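Local atomic coordinates of RickCE (Rickettsia bellii, PDB entry 5HAM), a protein that is a bacterial effector protease of the CE clan that probably cleaves ubiquitin from modified proteins, the crystallised piece including its catalytic domain. Residues Ala60-Gln63 against Glu64-Ile68; Gly110-Gln113 against Gln114-Glu118; Gln178-Pro181 against Lys182-Asp185; Phe214-Asp217 against Asn218-Ile222. All coordinates share one frame; numbering follows the deposited sequence.

Interaction 1: Ala60-Gln63 against Glu64-Ile68; sequences AEVQ and ETIKI
The carbonyl oxygen of E61 takes two sound bonds from T65, one turn further along helix 52-69. The backbone bond is short and nearly straight, with T65 N 2.9 Å from E61 O. The hydroxyl adds a second: T65 OG1 also lies 2.9 Å from E61 O and donates to it from above the carbonyl plane, 38° out of it. The torsion explains this. OG1 stands beside the backbone N and opposite the carbonyl carbon (chi1 -63°), which turns it back toward the preceding turn.

Other backbone bonds are of the i to i+4 kind. I66 N reaches V62 O, and E64 N reaches A60 O. The last, from K67 N to Q63 O, is weak at 3.4 Å.

The apolar part is small. V62 CG1 and I66 CD1 are 4.4 Å apart. Both side chains also touch helix 75-93, V62 on R88 and L92, I66 on A85 and E89. Q63 makes a weak hydrogen bond through NE2 to E89 of the same helix.

The charged pair lies on the exposed side, within 64-68. K67 bends at chi3, its CE passes over Q63 O at 3.4 Å, and NZ forms a salt bridge with E64 OE2 at 3.0 Å, weak as a hydrogen bond.

The helix thus has two faces. Aliphatic groups meet the neighbouring helix, while the exposed charges of E64 and K67 probably offset each other in part.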
ATOM      1  N   ALA A  60       1.820   2.091 -33.837  1.00 30.87           N
ATOM      2  CA  ALA A  60       2.755   3.058 -34.387  1.00 33.65           C
ATOM      3  C   ALA A  60       3.372   3.943 -33.310  1.00 33.82           C
ATOM      4  O   ALA A  60       4.593   4.084 -33.257  1.00 43.12           O
ATOM      5  CB  ALA A  60       2.074   3.916 -35.456  1.00 37.24           C
ATOM      6  N   GLU A  61       2.552   4.534 -32.446  1.00 28.37           N
ATOM      7  CA  GLU A  61       3.110   5.393 -31.408  1.00 32.54           C
ATOM      8  C   GLU A  61       3.973   4.599 -30.413  1.00 36.54           C
ATOM      9  O   GLU A  61       5.005   5.088 -29.940  1.00 39.55           O
ATOM     10  CB  GLU A  61       2.014   6.218 -30.710  1.00 48.84           C
ATOM     11  CG  GLU A  61       1.104   5.437 -29.766  1.00 69.78           C
ATOM     12  CD  GLU A  61      -0.182   6.180 -29.393  1.00 80.16           C
ATOM     13  OE1 GLU A  61      -0.725   6.917 -30.250  1.00 84.21           O
ATOM     14  OE2 GLU A  61      -0.652   6.017 -28.242  1.00 79.53           O
ATOM     15  N   VAL A  62       3.571   3.361 -30.128  1.00 26.00           N
ATOM     16  CA  VAL A  62       4.328   2.530 -29.202  1.00 29.56           C
ATOM     17  C   VAL A  62       5.727   2.290 -29.744  1.00 30.71           C
ATOM     18  O   VAL A  62       6.716   2.417 -29.022  1.00 23.52           O
ATOM     19  CB  VAL A  62       3.644   1.166 -28.956  1.00 30.91           C
ATOM     20  CG1 VAL A  62       4.605   0.212 -28.311  1.00 27.11           C
ATOM     21  CG2 VAL A  62       2.406   1.345 -28.091  1.00 31.04           C
ATOM     22  N   GLN A  63       5.796   1.967 -31.029  1.00 30.06           N
ATOM     23  CA  GLN A  63       7.054   1.650 -31.681  1.00 37.08           C
ATOM     24  C   GLN A  63       7.983   2.867 -31.707  1.00 40.63           C
ATOM     25  O   GLN A  63       9.215   2.729 -31.709  1.00 45.11           O
ATOM     26  CB  GLN A  63       6.791   1.131 -33.097  1.00 34.71           C
ATOM     27  CG  GLN A  63       6.277  -0.298 -33.120  1.00 41.61           C
ATOM     28  CD  GLN A  63       5.825  -0.768 -34.506  1.00 46.49           C
ATOM     29  OE1 GLN A  63       5.700   0.022 -35.449  1.00 47.53           O
ATOM     30  NE2 GLN A  63       5.578  -2.067 -34.626  1.00 45.29           N
ATOM     31  N   GLU A  64       7.384   4.053 -31.713  1.00 32.01           N
ATOM     32  CA  GLU A  64       8.144   5.292 -31.722  1.00 38.05           C
ATOM     33  C   GLU A  64       8.669   5.570 -30.321  1.00 38.10           C
ATOM     34  O   GLU A  64       9.808   5.983 -30.145  1.00 38.69           O
ATOM     35  CB  GLU A  64       7.282   6.457 -32.220  1.00 40.63           C
ATOM     36  CG  GLU A  64       7.627   6.916 -33.616  1.00 57.50           C
ATOM     37  CD  GLU A  64       9.038   7.487 -33.710  1.00 70.61           C
ATOM     38  OE1 GLU A  64       9.540   8.055 -32.707  1.00 68.95           O
ATOM     39  OE2 GLU A  64       9.647   7.358 -34.793  1.00 74.21           O
ATOM     40  N   THR A  65       7.820   5.337 -29.330  1.00 34.75           N
ATOM     41  CA  THR A  65       8.202   5.459 -27.943  1.00 37.35           C
ATOM     42  C   THR A  65       9.423   4.618 -27.637  1.00 45.65           C
ATOM     43  O   THR A  65      10.389   5.103 -27.047  1.00 53.13           O
ATOM     44  CB  THR A  65       7.093   4.957 -27.053  1.00 37.96           C
ATOM     45  OG1 THR A  65       5.942   5.778 -27.244  1.00 43.62           O
ATOM     46  CG2 THR A  65       7.525   5.006 -25.610  1.00 39.30           C
ATOM     47  N   ILE A  66       9.363   3.352 -28.046  1.00 40.79           N
ATOM     48  CA  ILE A  66      10.465   2.426 -27.867  1.00 35.45           C
ATOM     49  C   ILE A  66      11.730   3.065 -28.388  1.00 36.91           C
ATOM     50  O   ILE A  66      12.760   3.040 -27.726  1.00 37.70           O
ATOM     51  CB  ILE A  66      10.216   1.112 -28.618  1.00 33.01           C
ATOM     52  CG1 ILE A  66       9.154   0.284 -27.895  1.00 29.45           C
ATOM     53  CG2 ILE A  66      11.495   0.309 -28.757  1.00 25.16           C
ATOM     54  CD1 ILE A  66       8.833  -1.006 -28.617  1.00 28.15           C
ATOM     55  N   LYS A  67      11.631   3.665 -29.568  1.00 40.63           N
ATOM     56  CA  LYS A  67      12.767   4.334 -30.181  1.00 42.74           C
ATOM     57  C   LYS A  67      13.294   5.520 -29.359  1.00 53.63           C
ATOM     58  O   LYS A  67      14.494   5.782 -29.349  1.00 60.56           O
ATOM     59  CB  LYS A  67      12.429   4.745 -31.612  1.00 41.37           C
ATOM     60  CG  LYS A  67      12.542   3.602 -32.600  1.00 40.79           C
ATOM     61  CD  LYS A  67      12.237   4.034 -34.028  1.00 48.48           C
ATOM     62  CE  LYS A  67      10.802   4.521 -34.138  1.00 57.32           C
ATOM     63  NZ  LYS A  67      10.280   4.510 -35.531  1.00 59.54           N
ATOM     64  N   ILE A  68      12.410   6.216 -28.649  1.00 53.81           N
ATOM     65  CA  ILE A  68      12.829   7.356 -27.840  1.00 57.80           C
ATOM     66  C   ILE A  68      13.179   6.931 -26.414  1.00 64.80           C
ATOM     67  O   ILE A  68      14.185   7.377 -25.859  1.00 67.57           O
ATOM     68  CB  ILE A  68      11.734   8.442 -27.781  1.00 54.16           C
ATOM     69  CG1 ILE A  68      11.436   8.982 -29.177  1.00 47.20           C
ATOM     70  CG2 ILE A  68      12.140   9.572 -26.830  1.00 59.37           C
ATOM     71  CD1 ILE A  68      12.586   9.712 -29.801  1.00 49.57           C
TER

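Interaction 2: Gly110-Gln113 against Gln114-Glu118; sequences GEAQ and QQINE
Q113 and N117 sit one turn apart on the long helix 96-130, an i to i+4 pair whose side chains run side by side and point the same way. Their amide planes are turned 51° against each other, so the groups neither stack nor lie flat together. The nearest approach between the two side chains is from Q113 CG to N117 ND2, 3.9 Å. Q113 is extended. N117 places CG beside its own N (chi1 -75°), which brings the amide carbon to 3.1 Å from Q113 O. The polar ends are used elsewhere. Q113 NE2 bonds T34 OG1, and N117 ND2 bonds T34 O, so the pair ties the helix to the edge strand 27-34.

A112 and I116 form a second pair on another side of the helix. The ethyl arm of I116 leans back over the preceding turn. Its CD1 is 4.3 Å from A112 CB, a light apolar contact. The same CD1 also lies against A112 O, at 3.5 Å.

Four consecutive i to i+4 backbone bonds run beneath these side chains, from G110 O with Q114 N to Q113 O with N117 N. The shortest joins I116 N to A112 O at 2.8 Å.

Q114 turns back toward the earlier residues. Its CG sits between the backbone N and the carbonyl carbon, over E111 O at 3.7 Å. There a water accepts from Q114 NE2 at 3.0 Å and donates to E111 O at 3.2 Å.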
ATOM      1  N   GLY A 110      -8.916  -5.440 -10.471  1.00 27.54           N
ATOM      2  CA  GLY A 110      -9.162  -4.139  -9.879  1.00 17.27           C
ATOM      3  C   GLY A 110     -10.437  -4.148  -9.049  1.00 24.04           C
ATOM      4  O   GLY A 110     -10.513  -3.538  -7.987  1.00 22.23           O
ATOM      5  N   GLU A 111     -11.450  -4.853  -9.538  1.00 23.78           N
ATOM      6  CA  GLU A 111     -12.706  -4.974  -8.817  1.00 22.52           C
ATOM      7  C   GLU A 111     -12.531  -5.801  -7.539  1.00 25.51           C
ATOM      8  O   GLU A 111     -13.049  -5.445  -6.481  1.00 23.60           O
ATOM      9  CB  GLU A 111     -13.769  -5.580  -9.736  1.00 24.95           C
ATOM     10  CG  GLU A 111     -14.161  -4.635 -10.868  1.00 29.54           C
ATOM     11  CD  GLU A 111     -14.842  -5.324 -12.042  1.00 40.39           C
ATOM     12  OE1 GLU A 111     -15.358  -6.447 -11.859  1.00 40.13           O
ATOM     13  OE2 GLU A 111     -14.856  -4.733 -13.151  1.00 41.59           O
ATOM     14  N   ALA A 112     -11.766  -6.886  -7.639  1.00 24.65           N
ATOM     15  CA  ALA A 112     -11.458  -7.732  -6.489  1.00 26.49           C
ATOM     16  C   ALA A 112     -10.736  -6.940  -5.414  1.00 25.35           C
ATOM     17  O   ALA A 112     -11.138  -6.946  -4.241  1.00 27.05           O
ATOM     18  CB  ALA A 112     -10.603  -8.906  -6.921  1.00 28.83           C
ATOM     19  N   GLN A 113      -9.664  -6.272  -5.829  1.00 20.03           N
ATOM     20  CA  GLN A 113      -8.890  -5.378  -4.966  1.00 21.57           C
ATOM     21  C   GLN A 113      -9.729  -4.349  -4.180  1.00 31.55           C
ATOM     22  O   GLN A 113      -9.546  -4.189  -2.956  1.00 29.28           O
ATOM     23  CB  GLN A 113      -7.790  -4.680  -5.775  1.00 16.01           C
ATOM     24  CG  GLN A 113      -6.938  -3.712  -4.965  1.00 28.92           C
ATOM     25  CD  GLN A 113      -5.688  -3.267  -5.723  1.00 31.93           C
ATOM     26  OE1 GLN A 113      -5.711  -3.124  -6.940  1.00 37.26           O
ATOM     27  NE2 GLN A 113      -4.589  -3.079  -5.004  1.00 20.80           N
ATOM     28  N   GLN A 114     -10.656  -3.666  -4.852  1.00 29.40           N
ATOM     29  CA  GLN A 114     -11.462  -2.687  -4.133  1.00 27.37           C
ATOM     30  C   GLN A 114     -12.483  -3.343  -3.202  1.00 23.59           C
ATOM     31  O   GLN A 114     -12.729  -2.851  -2.105  1.00 26.77           O
ATOM     32  CB  GLN A 114     -12.054  -1.599  -5.048  1.00 38.05           C
ATOM     33  CG  GLN A 114     -13.395  -1.882  -5.680  1.00 48.47           C
ATOM     34  CD  GLN A 114     -13.726  -0.911  -6.830  1.00 57.63           C
ATOM     35  OE1 GLN A 114     -13.152   0.180  -6.935  1.00 58.95           O
ATOM     36  NE2 GLN A 114     -14.652  -1.322  -7.704  1.00 53.33           N
ATOM     37  N   GLN A 115     -13.031  -4.486  -3.593  1.00 24.28           N
ATOM     38  CA  GLN A 115     -13.914  -5.214  -2.668  1.00 27.48           C
ATOM     39  C   GLN A 115     -13.175  -5.814  -1.463  1.00 25.30           C
ATOM     40  O   GLN A 115     -13.714  -5.842  -0.351  1.00 27.96           O
ATOM     41  CB  GLN A 115     -14.726  -6.289  -3.388  1.00 26.47           C
ATOM     42  CG  GLN A 115     -15.747  -6.980  -2.482  1.00 42.75           C
ATOM     43  CD  GLN A 115     -16.669  -6.004  -1.740  1.00 52.44           C
ATOM     44  OE1 GLN A 115     -16.650  -5.926  -0.506  1.00 52.84           O
ATOM     45  NE2 GLN A 115     -17.491  -5.270  -2.490  1.00 53.11           N
ATOM     46  N   ILE A 116     -11.946  -6.281  -1.684  1.00 26.86           N
ATOM     47  CA  ILE A 116     -11.143  -6.867  -0.612  1.00 22.46           C
ATOM     48  C   ILE A 116     -10.721  -5.753   0.339  1.00 24.18           C
ATOM     49  O   ILE A 116     -10.770  -5.928   1.562  1.00 23.32           O
ATOM     50  CB  ILE A 116      -9.920  -7.705  -1.152  1.00 30.70           C
ATOM     51  CG1 ILE A 116     -10.392  -9.042  -1.731  1.00 25.48           C
ATOM     52  CG2 ILE A 116      -8.928  -8.026  -0.050  1.00 21.64           C
ATOM     53  CD1 ILE A 116      -9.453  -9.627  -2.794  1.00 23.30           C
ATOM     54  N   ASN A 117     -10.350  -4.596  -0.221  1.00 24.37           N
ATOM     55  CA  ASN A 117     -10.012  -3.432   0.605  1.00 23.80           C
ATOM     56  C   ASN A 117     -11.172  -3.031   1.506  1.00 28.37           C
ATOM     57  O   ASN A 117     -10.986  -2.802   2.690  1.00 34.81           O
ATOM     58  CB  ASN A 117      -9.569  -2.226  -0.235  1.00 24.16           C
ATOM     59  CG  ASN A 117      -8.157  -2.383  -0.804  1.00 22.53           C
ATOM     60  OD1 ASN A 117      -7.382  -3.218  -0.355  1.00 24.95           O
ATOM     61  ND2 ASN A 117      -7.820  -1.558  -1.781  1.00 23.98           N
ATOM     62  N   GLU A 118     -12.377  -2.958   0.957  1.00 29.23           N
ATOM     63  CA  GLU A 118     -13.548  -2.718   1.801  1.00 31.33           C
ATOM     64  C   GLU A 118     -13.759  -3.805   2.869  1.00 25.96           C
ATOM     65  O   GLU A 118     -14.076  -3.501   4.017  1.00 29.14           O
ATOM     66  CB  GLU A 118     -14.814  -2.575   0.963  1.00 36.30           C
ATOM     67  CG  GLU A 118     -14.869  -1.318   0.151  1.00 48.43           C
ATOM     68  CD  GLU A 118     -16.084  -1.280  -0.738  1.00 59.79           C
ATOM     69  OE1 GLU A 118     -16.823  -2.281  -0.757  1.00 64.16           O
ATOM     70  OE2 GLU A 118     -16.299  -0.258  -1.419  1.00 66.21           O
TER
HETATM   71  O   HOH W   1     -15.777  -3.891  -6.781  1.00 37.35           O

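Interaction 3: Gln178-Pro181 against Lys182-Asp185; sequences QKLP and KLID
Q178 and K182 meet one turn apart on helix 175-188, their side chains crossing at a slant. Q178 is extended beyond CG. K182 CG stands beside its backbone N (chi1 -68°), which lays it 3.0 Å from Q178 O. The next torsion is unusual: chi2 is -29°, far from a staggered value, and directs the rest of the lysine toward the Q178 amide. Beyond this bend the chain is extended, and NZ donates to Q178 OE1 at 3.2 Å. The donor is tilted 23° from the carbonyl plane of the amide.

L180 and I184 make the apolar pair. The CD1 branch of L180 reaches I184 CG1 at 4.0 Å. L183 CD2 is a looser neighbour of L180 CD1. L180 and I184 also rest on F165 and L163 of strand 160-166, while L183 meets helix 96-130.

P181 has no N-H to give to the preceding turn, and the helix is kinked here. Its carbonyl still works normally, with D185 N 3.0 Å from P181 O. I184 N bonds L180 O at 2.8 Å.

The helix connects strands 160-166 and 196-199 in a beta-alpha-beta unit. The side chains divide by face: leucine and isoleucine face the sheet and the long helix, while the lysine ammonium is held by a neutral amide on the outer side.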
ATOM      1  N   GLN A 178      -6.688  11.274  -2.584  1.00 29.93           N
ATOM      2  CA  GLN A 178      -7.626  10.978  -1.505  1.00 31.54           C
ATOM      3  C   GLN A 178      -8.192   9.575  -1.626  1.00 32.61           C
ATOM      4  O   GLN A 178      -9.287   9.285  -1.150  1.00 37.15           O
ATOM      5  CB  GLN A 178      -8.744  12.036  -1.443  1.00 29.15           C
ATOM      6  CG  GLN A 178      -8.215  13.410  -1.055  1.00 31.14           C
ATOM      7  CD  GLN A 178      -9.218  14.524  -1.268  1.00 42.67           C
ATOM      8  OE1 GLN A 178     -10.408  14.361  -1.015  1.00 50.48           O
ATOM      9  NE2 GLN A 178      -8.740  15.665  -1.744  1.00 46.24           N
ATOM     10  N   LYS A 179      -7.424   8.695  -2.252  1.00 29.18           N
ATOM     11  CA  LYS A 179      -7.864   7.328  -2.430  1.00 24.83           C
ATOM     12  C   LYS A 179      -8.276   6.640  -1.118  1.00 28.77           C
ATOM     13  O   LYS A 179      -9.323   6.005  -1.054  1.00 36.20           O
ATOM     14  CB  LYS A 179      -6.847   6.512  -3.254  1.00 22.44           C
ATOM     15  CG  LYS A 179      -5.484   6.225  -2.651  1.00 23.64           C
ATOM     16  CD  LYS A 179      -4.525   5.728  -3.763  1.00 24.49           C
ATOM     17  CE  LYS A 179      -3.157   5.366  -3.245  1.00 19.87           C
ATOM     18  NZ  LYS A 179      -2.064   5.381  -4.251  1.00 14.86           N
ATOM     19  N   LEU A 180      -7.491   6.806  -0.061  1.00 28.06           N
ATOM     20  CA  LEU A 180      -7.820   6.171   1.225  1.00 21.72           C
ATOM     21  C   LEU A 180      -9.070   6.781   1.926  1.00 29.57           C
ATOM     22  O   LEU A 180      -9.982   6.049   2.353  1.00 26.46           O
ATOM     23  CB  LEU A 180      -6.578   6.118   2.147  1.00 23.51           C
ATOM     24  CG  LEU A 180      -6.772   5.657   3.595  1.00 26.47           C
ATOM     25  CD1 LEU A 180      -7.437   4.279   3.649  1.00 19.42           C
ATOM     26  CD2 LEU A 180      -5.442   5.640   4.331  1.00 29.83           C
ATOM     27  N   PRO A 181      -9.122   8.116   2.047  1.00 22.59           N
ATOM     28  CA  PRO A 181     -10.357   8.691   2.587  1.00 27.22           C
ATOM     29  C   PRO A 181     -11.577   8.350   1.746  1.00 29.89           C
ATOM     30  O   PRO A 181     -12.644   8.200   2.322  1.00 29.93           O
ATOM     31  CB  PRO A 181     -10.078  10.200   2.558  1.00 20.71           C
ATOM     32  CG  PRO A 181      -8.613  10.277   2.790  1.00 21.69           C
ATOM     33  CD  PRO A 181      -8.029   9.101   2.025  1.00 17.96           C
ATOM     34  N   LYS A 182     -11.424   8.225   0.428  1.00 30.42           N
ATOM     35  CA  LYS A 182     -12.526   7.773  -0.419  1.00 34.56           C
ATOM     36  C   LYS A 182     -12.947   6.347  -0.057  1.00 34.09           C
ATOM     37  O   LYS A 182     -14.134   6.012  -0.095  1.00 34.89           O
ATOM     38  CB  LYS A 182     -12.167   7.833  -1.912  1.00 37.64           C
ATOM     39  CG  LYS A 182     -12.001   9.241  -2.493  1.00 50.22           C
ATOM     40  CD  LYS A 182     -12.852  10.282  -1.773  1.00 65.20           C
ATOM     41  CE  LYS A 182     -12.535  11.712  -2.245  1.00 71.10           C
ATOM     42  NZ  LYS A 182     -13.144  12.749  -1.347  1.00 68.60           N
ATOM     43  N   LEU A 183     -11.975   5.503   0.282  1.00 31.99           N
ATOM     44  CA  LEU A 183     -12.287   4.135   0.668  1.00 30.95           C
ATOM     45  C   LEU A 183     -13.018   4.134   1.999  1.00 27.80           C
ATOM     46  O   LEU A 183     -14.029   3.463   2.157  1.00 32.11           O
ATOM     47  CB  LEU A 183     -11.023   3.295   0.782  1.00 31.38           C
ATOM     48  CG  LEU A 183     -11.229   1.871   1.307  1.00 29.02           C
ATOM     49  CD1 LEU A 183     -12.095   1.040   0.340  1.00 22.97           C
ATOM     50  CD2 LEU A 183      -9.877   1.217   1.545  1.00 29.05           C
ATOM     51  N   ILE A 184     -12.503   4.903   2.947  1.00 23.74           N
ATOM     52  CA  ILE A 184     -13.074   4.936   4.288  1.00 23.87           C
ATOM     53  C   ILE A 184     -14.526   5.375   4.211  1.00 29.05           C
ATOM     54  O   ILE A 184     -15.415   4.751   4.798  1.00 31.64           O
ATOM     55  CB  ILE A 184     -12.282   5.874   5.219  1.00 22.61           C
ATOM     56  CG1 ILE A 184     -10.885   5.303   5.496  1.00 25.98           C
ATOM     57  CG2 ILE A 184     -13.040   6.118   6.515  1.00 19.86           C
ATOM     58  CD1 ILE A 184      -9.989   6.230   6.311  1.00 26.57           C
ATOM     59  N   ASP A 185     -14.779   6.427   3.449  1.00 29.64           N
ATOM     60  CA  ASP A 185     -16.152   6.909   3.318  1.00 32.31           C
ATOM     61  C   ASP A 185     -17.057   5.954   2.521  1.00 36.68           C
ATOM     62  O   ASP A 185     -18.228   5.812   2.836  1.00 39.86           O
ATOM     63  CB  ASP A 185     -16.214   8.327   2.749  1.00 25.72           C
ATOM     64  CG  ASP A 185     -17.631   8.887   2.777  1.00 42.88           C
ATOM     65  OD1 ASP A 185     -18.077   9.353   3.851  1.00 47.81           O
ATOM     66  OD2 ASP A 185     -18.317   8.831   1.736  1.00 46.09           O
TER

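Interaction 4: Phe214-Asp217 against Asn218-Ile222; sequences FTVD and NGIKI
D217 OD2 is gripped by K221 NZ and by a water, on helix 211-223 of the catalytic domain. The salt bridge from K221 NZ to D217 OD2 is 2.8 Å long and uses the syn lone pair of the oxygen. The two side chains cross. D217 turns CG opposite its backbone N (chi1 -160°), which carries the carboxylate toward the next turn. K221 is bent at chi2 and then extended, so its aliphatic part also passes the carboxylate, with CD 3.2 Å from D217 OD2.

On the apolar side, V216 and I220 lie side by side and point the same way. V216 CG1 touches I220 CD1 at 3.7 Å. These residues pack on helix 11-20, V216 against L17 and I220 against L18, and V216 also meets H246 of helix 238-251.

G219 N bonds T215 O at 3.0 Å. T215 and N218 face strand 147-155, both touching V149. The helix therefore lies between the sheet and other helices.

N218 stands against the turn begun by F214. Its backbone N bonds F214 O at 2.7 Å, a nearly straight bond at 165°. The side-chain oxygen OD1 lies at the edge of the F214 ring, near its plane, and ND2 is held by Q204 OE1. The water completes the link between the two halves: it donates to D217 OD2 and to N218 OD1, at 2.7 Å from each.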
ATOM      1  N   PHE A 214       8.915   1.917   9.896  1.00 24.65           N
ATOM      2  CA  PHE A 214       8.064   2.805  10.689  1.00 24.48           C
ATOM      3  C   PHE A 214       6.582   2.429  10.704  1.00 27.80           C
ATOM      4  O   PHE A 214       5.879   2.695  11.688  1.00 24.71           O
ATOM      5  CB  PHE A 214       8.245   4.257  10.251  1.00 18.88           C
ATOM      6  CG  PHE A 214       9.489   4.881  10.786  1.00 20.07           C
ATOM      7  CD1 PHE A 214       9.506   5.428  12.062  1.00 20.56           C
ATOM      8  CD2 PHE A 214      10.654   4.897  10.024  1.00 20.85           C
ATOM      9  CE1 PHE A 214      10.645   5.994  12.577  1.00 21.82           C
ATOM     10  CE2 PHE A 214      11.809   5.454  10.530  1.00 29.93           C
ATOM     11  CZ  PHE A 214      11.807   6.008  11.819  1.00 25.28           C
ATOM     12  N   THR A 215       6.099   1.844   9.610  1.00 26.91           N
ATOM     13  CA  THR A 215       4.758   1.290   9.587  1.00 22.67           C
ATOM     14  C   THR A 215       4.575   0.352  10.775  1.00 23.53           C
ATOM     15  O   THR A 215       3.575   0.408  11.480  1.00 23.76           O
ATOM     16  CB  THR A 215       4.503   0.514   8.282  1.00 23.80           C
ATOM     17  OG1 THR A 215       4.305   1.445   7.213  1.00 25.91           O
ATOM     18  CG2 THR A 215       3.263  -0.375   8.406  1.00 15.80           C
ATOM     19  N   VAL A 216       5.567  -0.493  11.008  1.00 24.45           N
ATOM     20  CA  VAL A 216       5.474  -1.458  12.081  1.00 26.78           C
ATOM     21  C   VAL A 216       5.494  -0.744  13.425  1.00 23.08           C
ATOM     22  O   VAL A 216       4.643  -0.983  14.280  1.00 25.52           O
ATOM     23  CB  VAL A 216       6.632  -2.489  12.014  1.00 32.72           C
ATOM     24  CG1 VAL A 216       6.723  -3.314  13.322  1.00 28.92           C
ATOM     25  CG2 VAL A 216       6.491  -3.387  10.760  1.00 24.07           C
ATOM     26  N   ASP A 217       6.467   0.134  13.607  1.00 25.28           N
ATOM     27  CA  ASP A 217       6.601   0.822  14.879  1.00 28.50           C
ATOM     28  C   ASP A 217       5.400   1.730  15.184  1.00 23.41           C
ATOM     29  O   ASP A 217       4.896   1.737  16.314  1.00 19.38           O
ATOM     30  CB  ASP A 217       7.900   1.609  14.924  1.00 26.91           C
ATOM     31  CG  ASP A 217       8.326   1.934  16.345  1.00 33.89           C
ATOM     32  OD1 ASP A 217       8.893   1.041  17.016  1.00 35.31           O
ATOM     33  OD2 ASP A 217       8.102   3.085  16.781  1.00 36.31           O
ATOM     34  N   ASN A 218       4.936   2.470  14.181  1.00 19.24           N
ATOM     35  CA  ASN A 218       3.766   3.339  14.359  1.00 25.14           C
ATOM     36  C   ASN A 218       2.521   2.532  14.699  1.00 26.30           C
ATOM     37  O   ASN A 218       1.803   2.868  15.640  1.00 30.77           O
ATOM     38  CB  ASN A 218       3.504   4.217  13.124  1.00 17.12           C
ATOM     39  CG  ASN A 218       4.651   5.166  12.838  1.00 19.98           C
ATOM     40  OD1 ASN A 218       5.394   5.538  13.745  1.00 18.36           O
ATOM     41  ND2 ASN A 218       4.802   5.566  11.578  1.00 17.44           N
ATOM     42  N   GLY A 219       2.276   1.461  13.947  1.00 25.70           N
ATOM     43  CA  GLY A 219       1.096   0.635  14.160  1.00 16.89           C
ATOM     44  C   GLY A 219       1.041   0.087  15.570  1.00 18.69           C
ATOM     45  O   GLY A 219       0.034   0.210  16.261  1.00 19.80           O
ATOM     46  N   ILE A 220       2.145  -0.499  16.004  1.00 21.60           N
ATOM     47  CA  ILE A 220       2.277  -0.981  17.370  1.00 23.86           C
ATOM     48  C   ILE A 220       2.029   0.108  18.412  1.00 26.43           C
ATOM     49  O   ILE A 220       1.264  -0.083  19.364  1.00 25.83           O
ATOM     50  CB  ILE A 220       3.674  -1.546  17.580  1.00 19.81           C
ATOM     51  CG1 ILE A 220       3.840  -2.795  16.727  1.00 20.97           C
ATOM     52  CG2 ILE A 220       3.904  -1.868  19.035  1.00 20.79           C
ATOM     53  CD1 ILE A 220       5.224  -3.319  16.732  1.00 28.73           C
ATOM     54  N   LYS A 221       2.659   1.261  18.220  1.00 18.93           N
ATOM     55  CA  LYS A 221       2.507   2.344  19.184  1.00 20.90           C
ATOM     56  C   LYS A 221       1.098   2.922  19.225  1.00 22.36           C
ATOM     57  O   LYS A 221       0.517   3.070  20.295  1.00 25.55           O
ATOM     58  CB  LYS A 221       3.563   3.431  18.975  1.00 20.72           C
ATOM     59  CG  LYS A 221       4.782   3.173  19.846  1.00 26.82           C
ATOM     60  CD  LYS A 221       6.049   3.609  19.186  1.00 32.59           C
ATOM     61  CE  LYS A 221       7.227   3.332  20.095  1.00 26.66           C
ATOM     62  NZ  LYS A 221       8.461   3.878  19.487  1.00 31.06           N
ATOM     63  N   ILE A 222       0.549   3.224  18.054  1.00 21.82           N
ATOM     64  CA  ILE A 222      -0.801   3.726  17.955  1.00 19.02           C
ATOM     65  C   ILE A 222      -1.794   2.724  18.526  1.00 21.97           C
ATOM     66  O   ILE A 222      -2.688   3.101  19.277  1.00 25.04           O
ATOM     67  CB  ILE A 222      -1.165   4.026  16.505  1.00 22.15           C
ATOM     68  CG1 ILE A 222      -0.254   5.122  15.950  1.00 20.35           C
ATOM     69  CG2 ILE A 222      -2.613   4.454  16.412  1.00 24.86           C
ATOM     70  CD1 ILE A 222      -0.385   5.320  14.432  1.00 21.29           C
TER
HETATM   71  O   HOH W   2       6.572   5.275  16.168  1.00 21.95           O

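In the fold
Following the chain from the N terminus, the four contacts come in series; none nests in or crosses another. Each links neighbouring turns of one helix and closes no loop. Interaction 1 lies on helix 52-69, paired with helix 75-93, far from the rest, its centre 31 Å from that of the chain. Interaction 2 follows on helix 96-130, beside strand 27-34. Interaction 3 belongs to the crossover helix 175-188. These two touch, E118 CG lying 3.6 Å from L183 CD1. Interaction 4, on helix 211-223, packs against strand 147-155; its centre is about 21 Å from that of interaction 3.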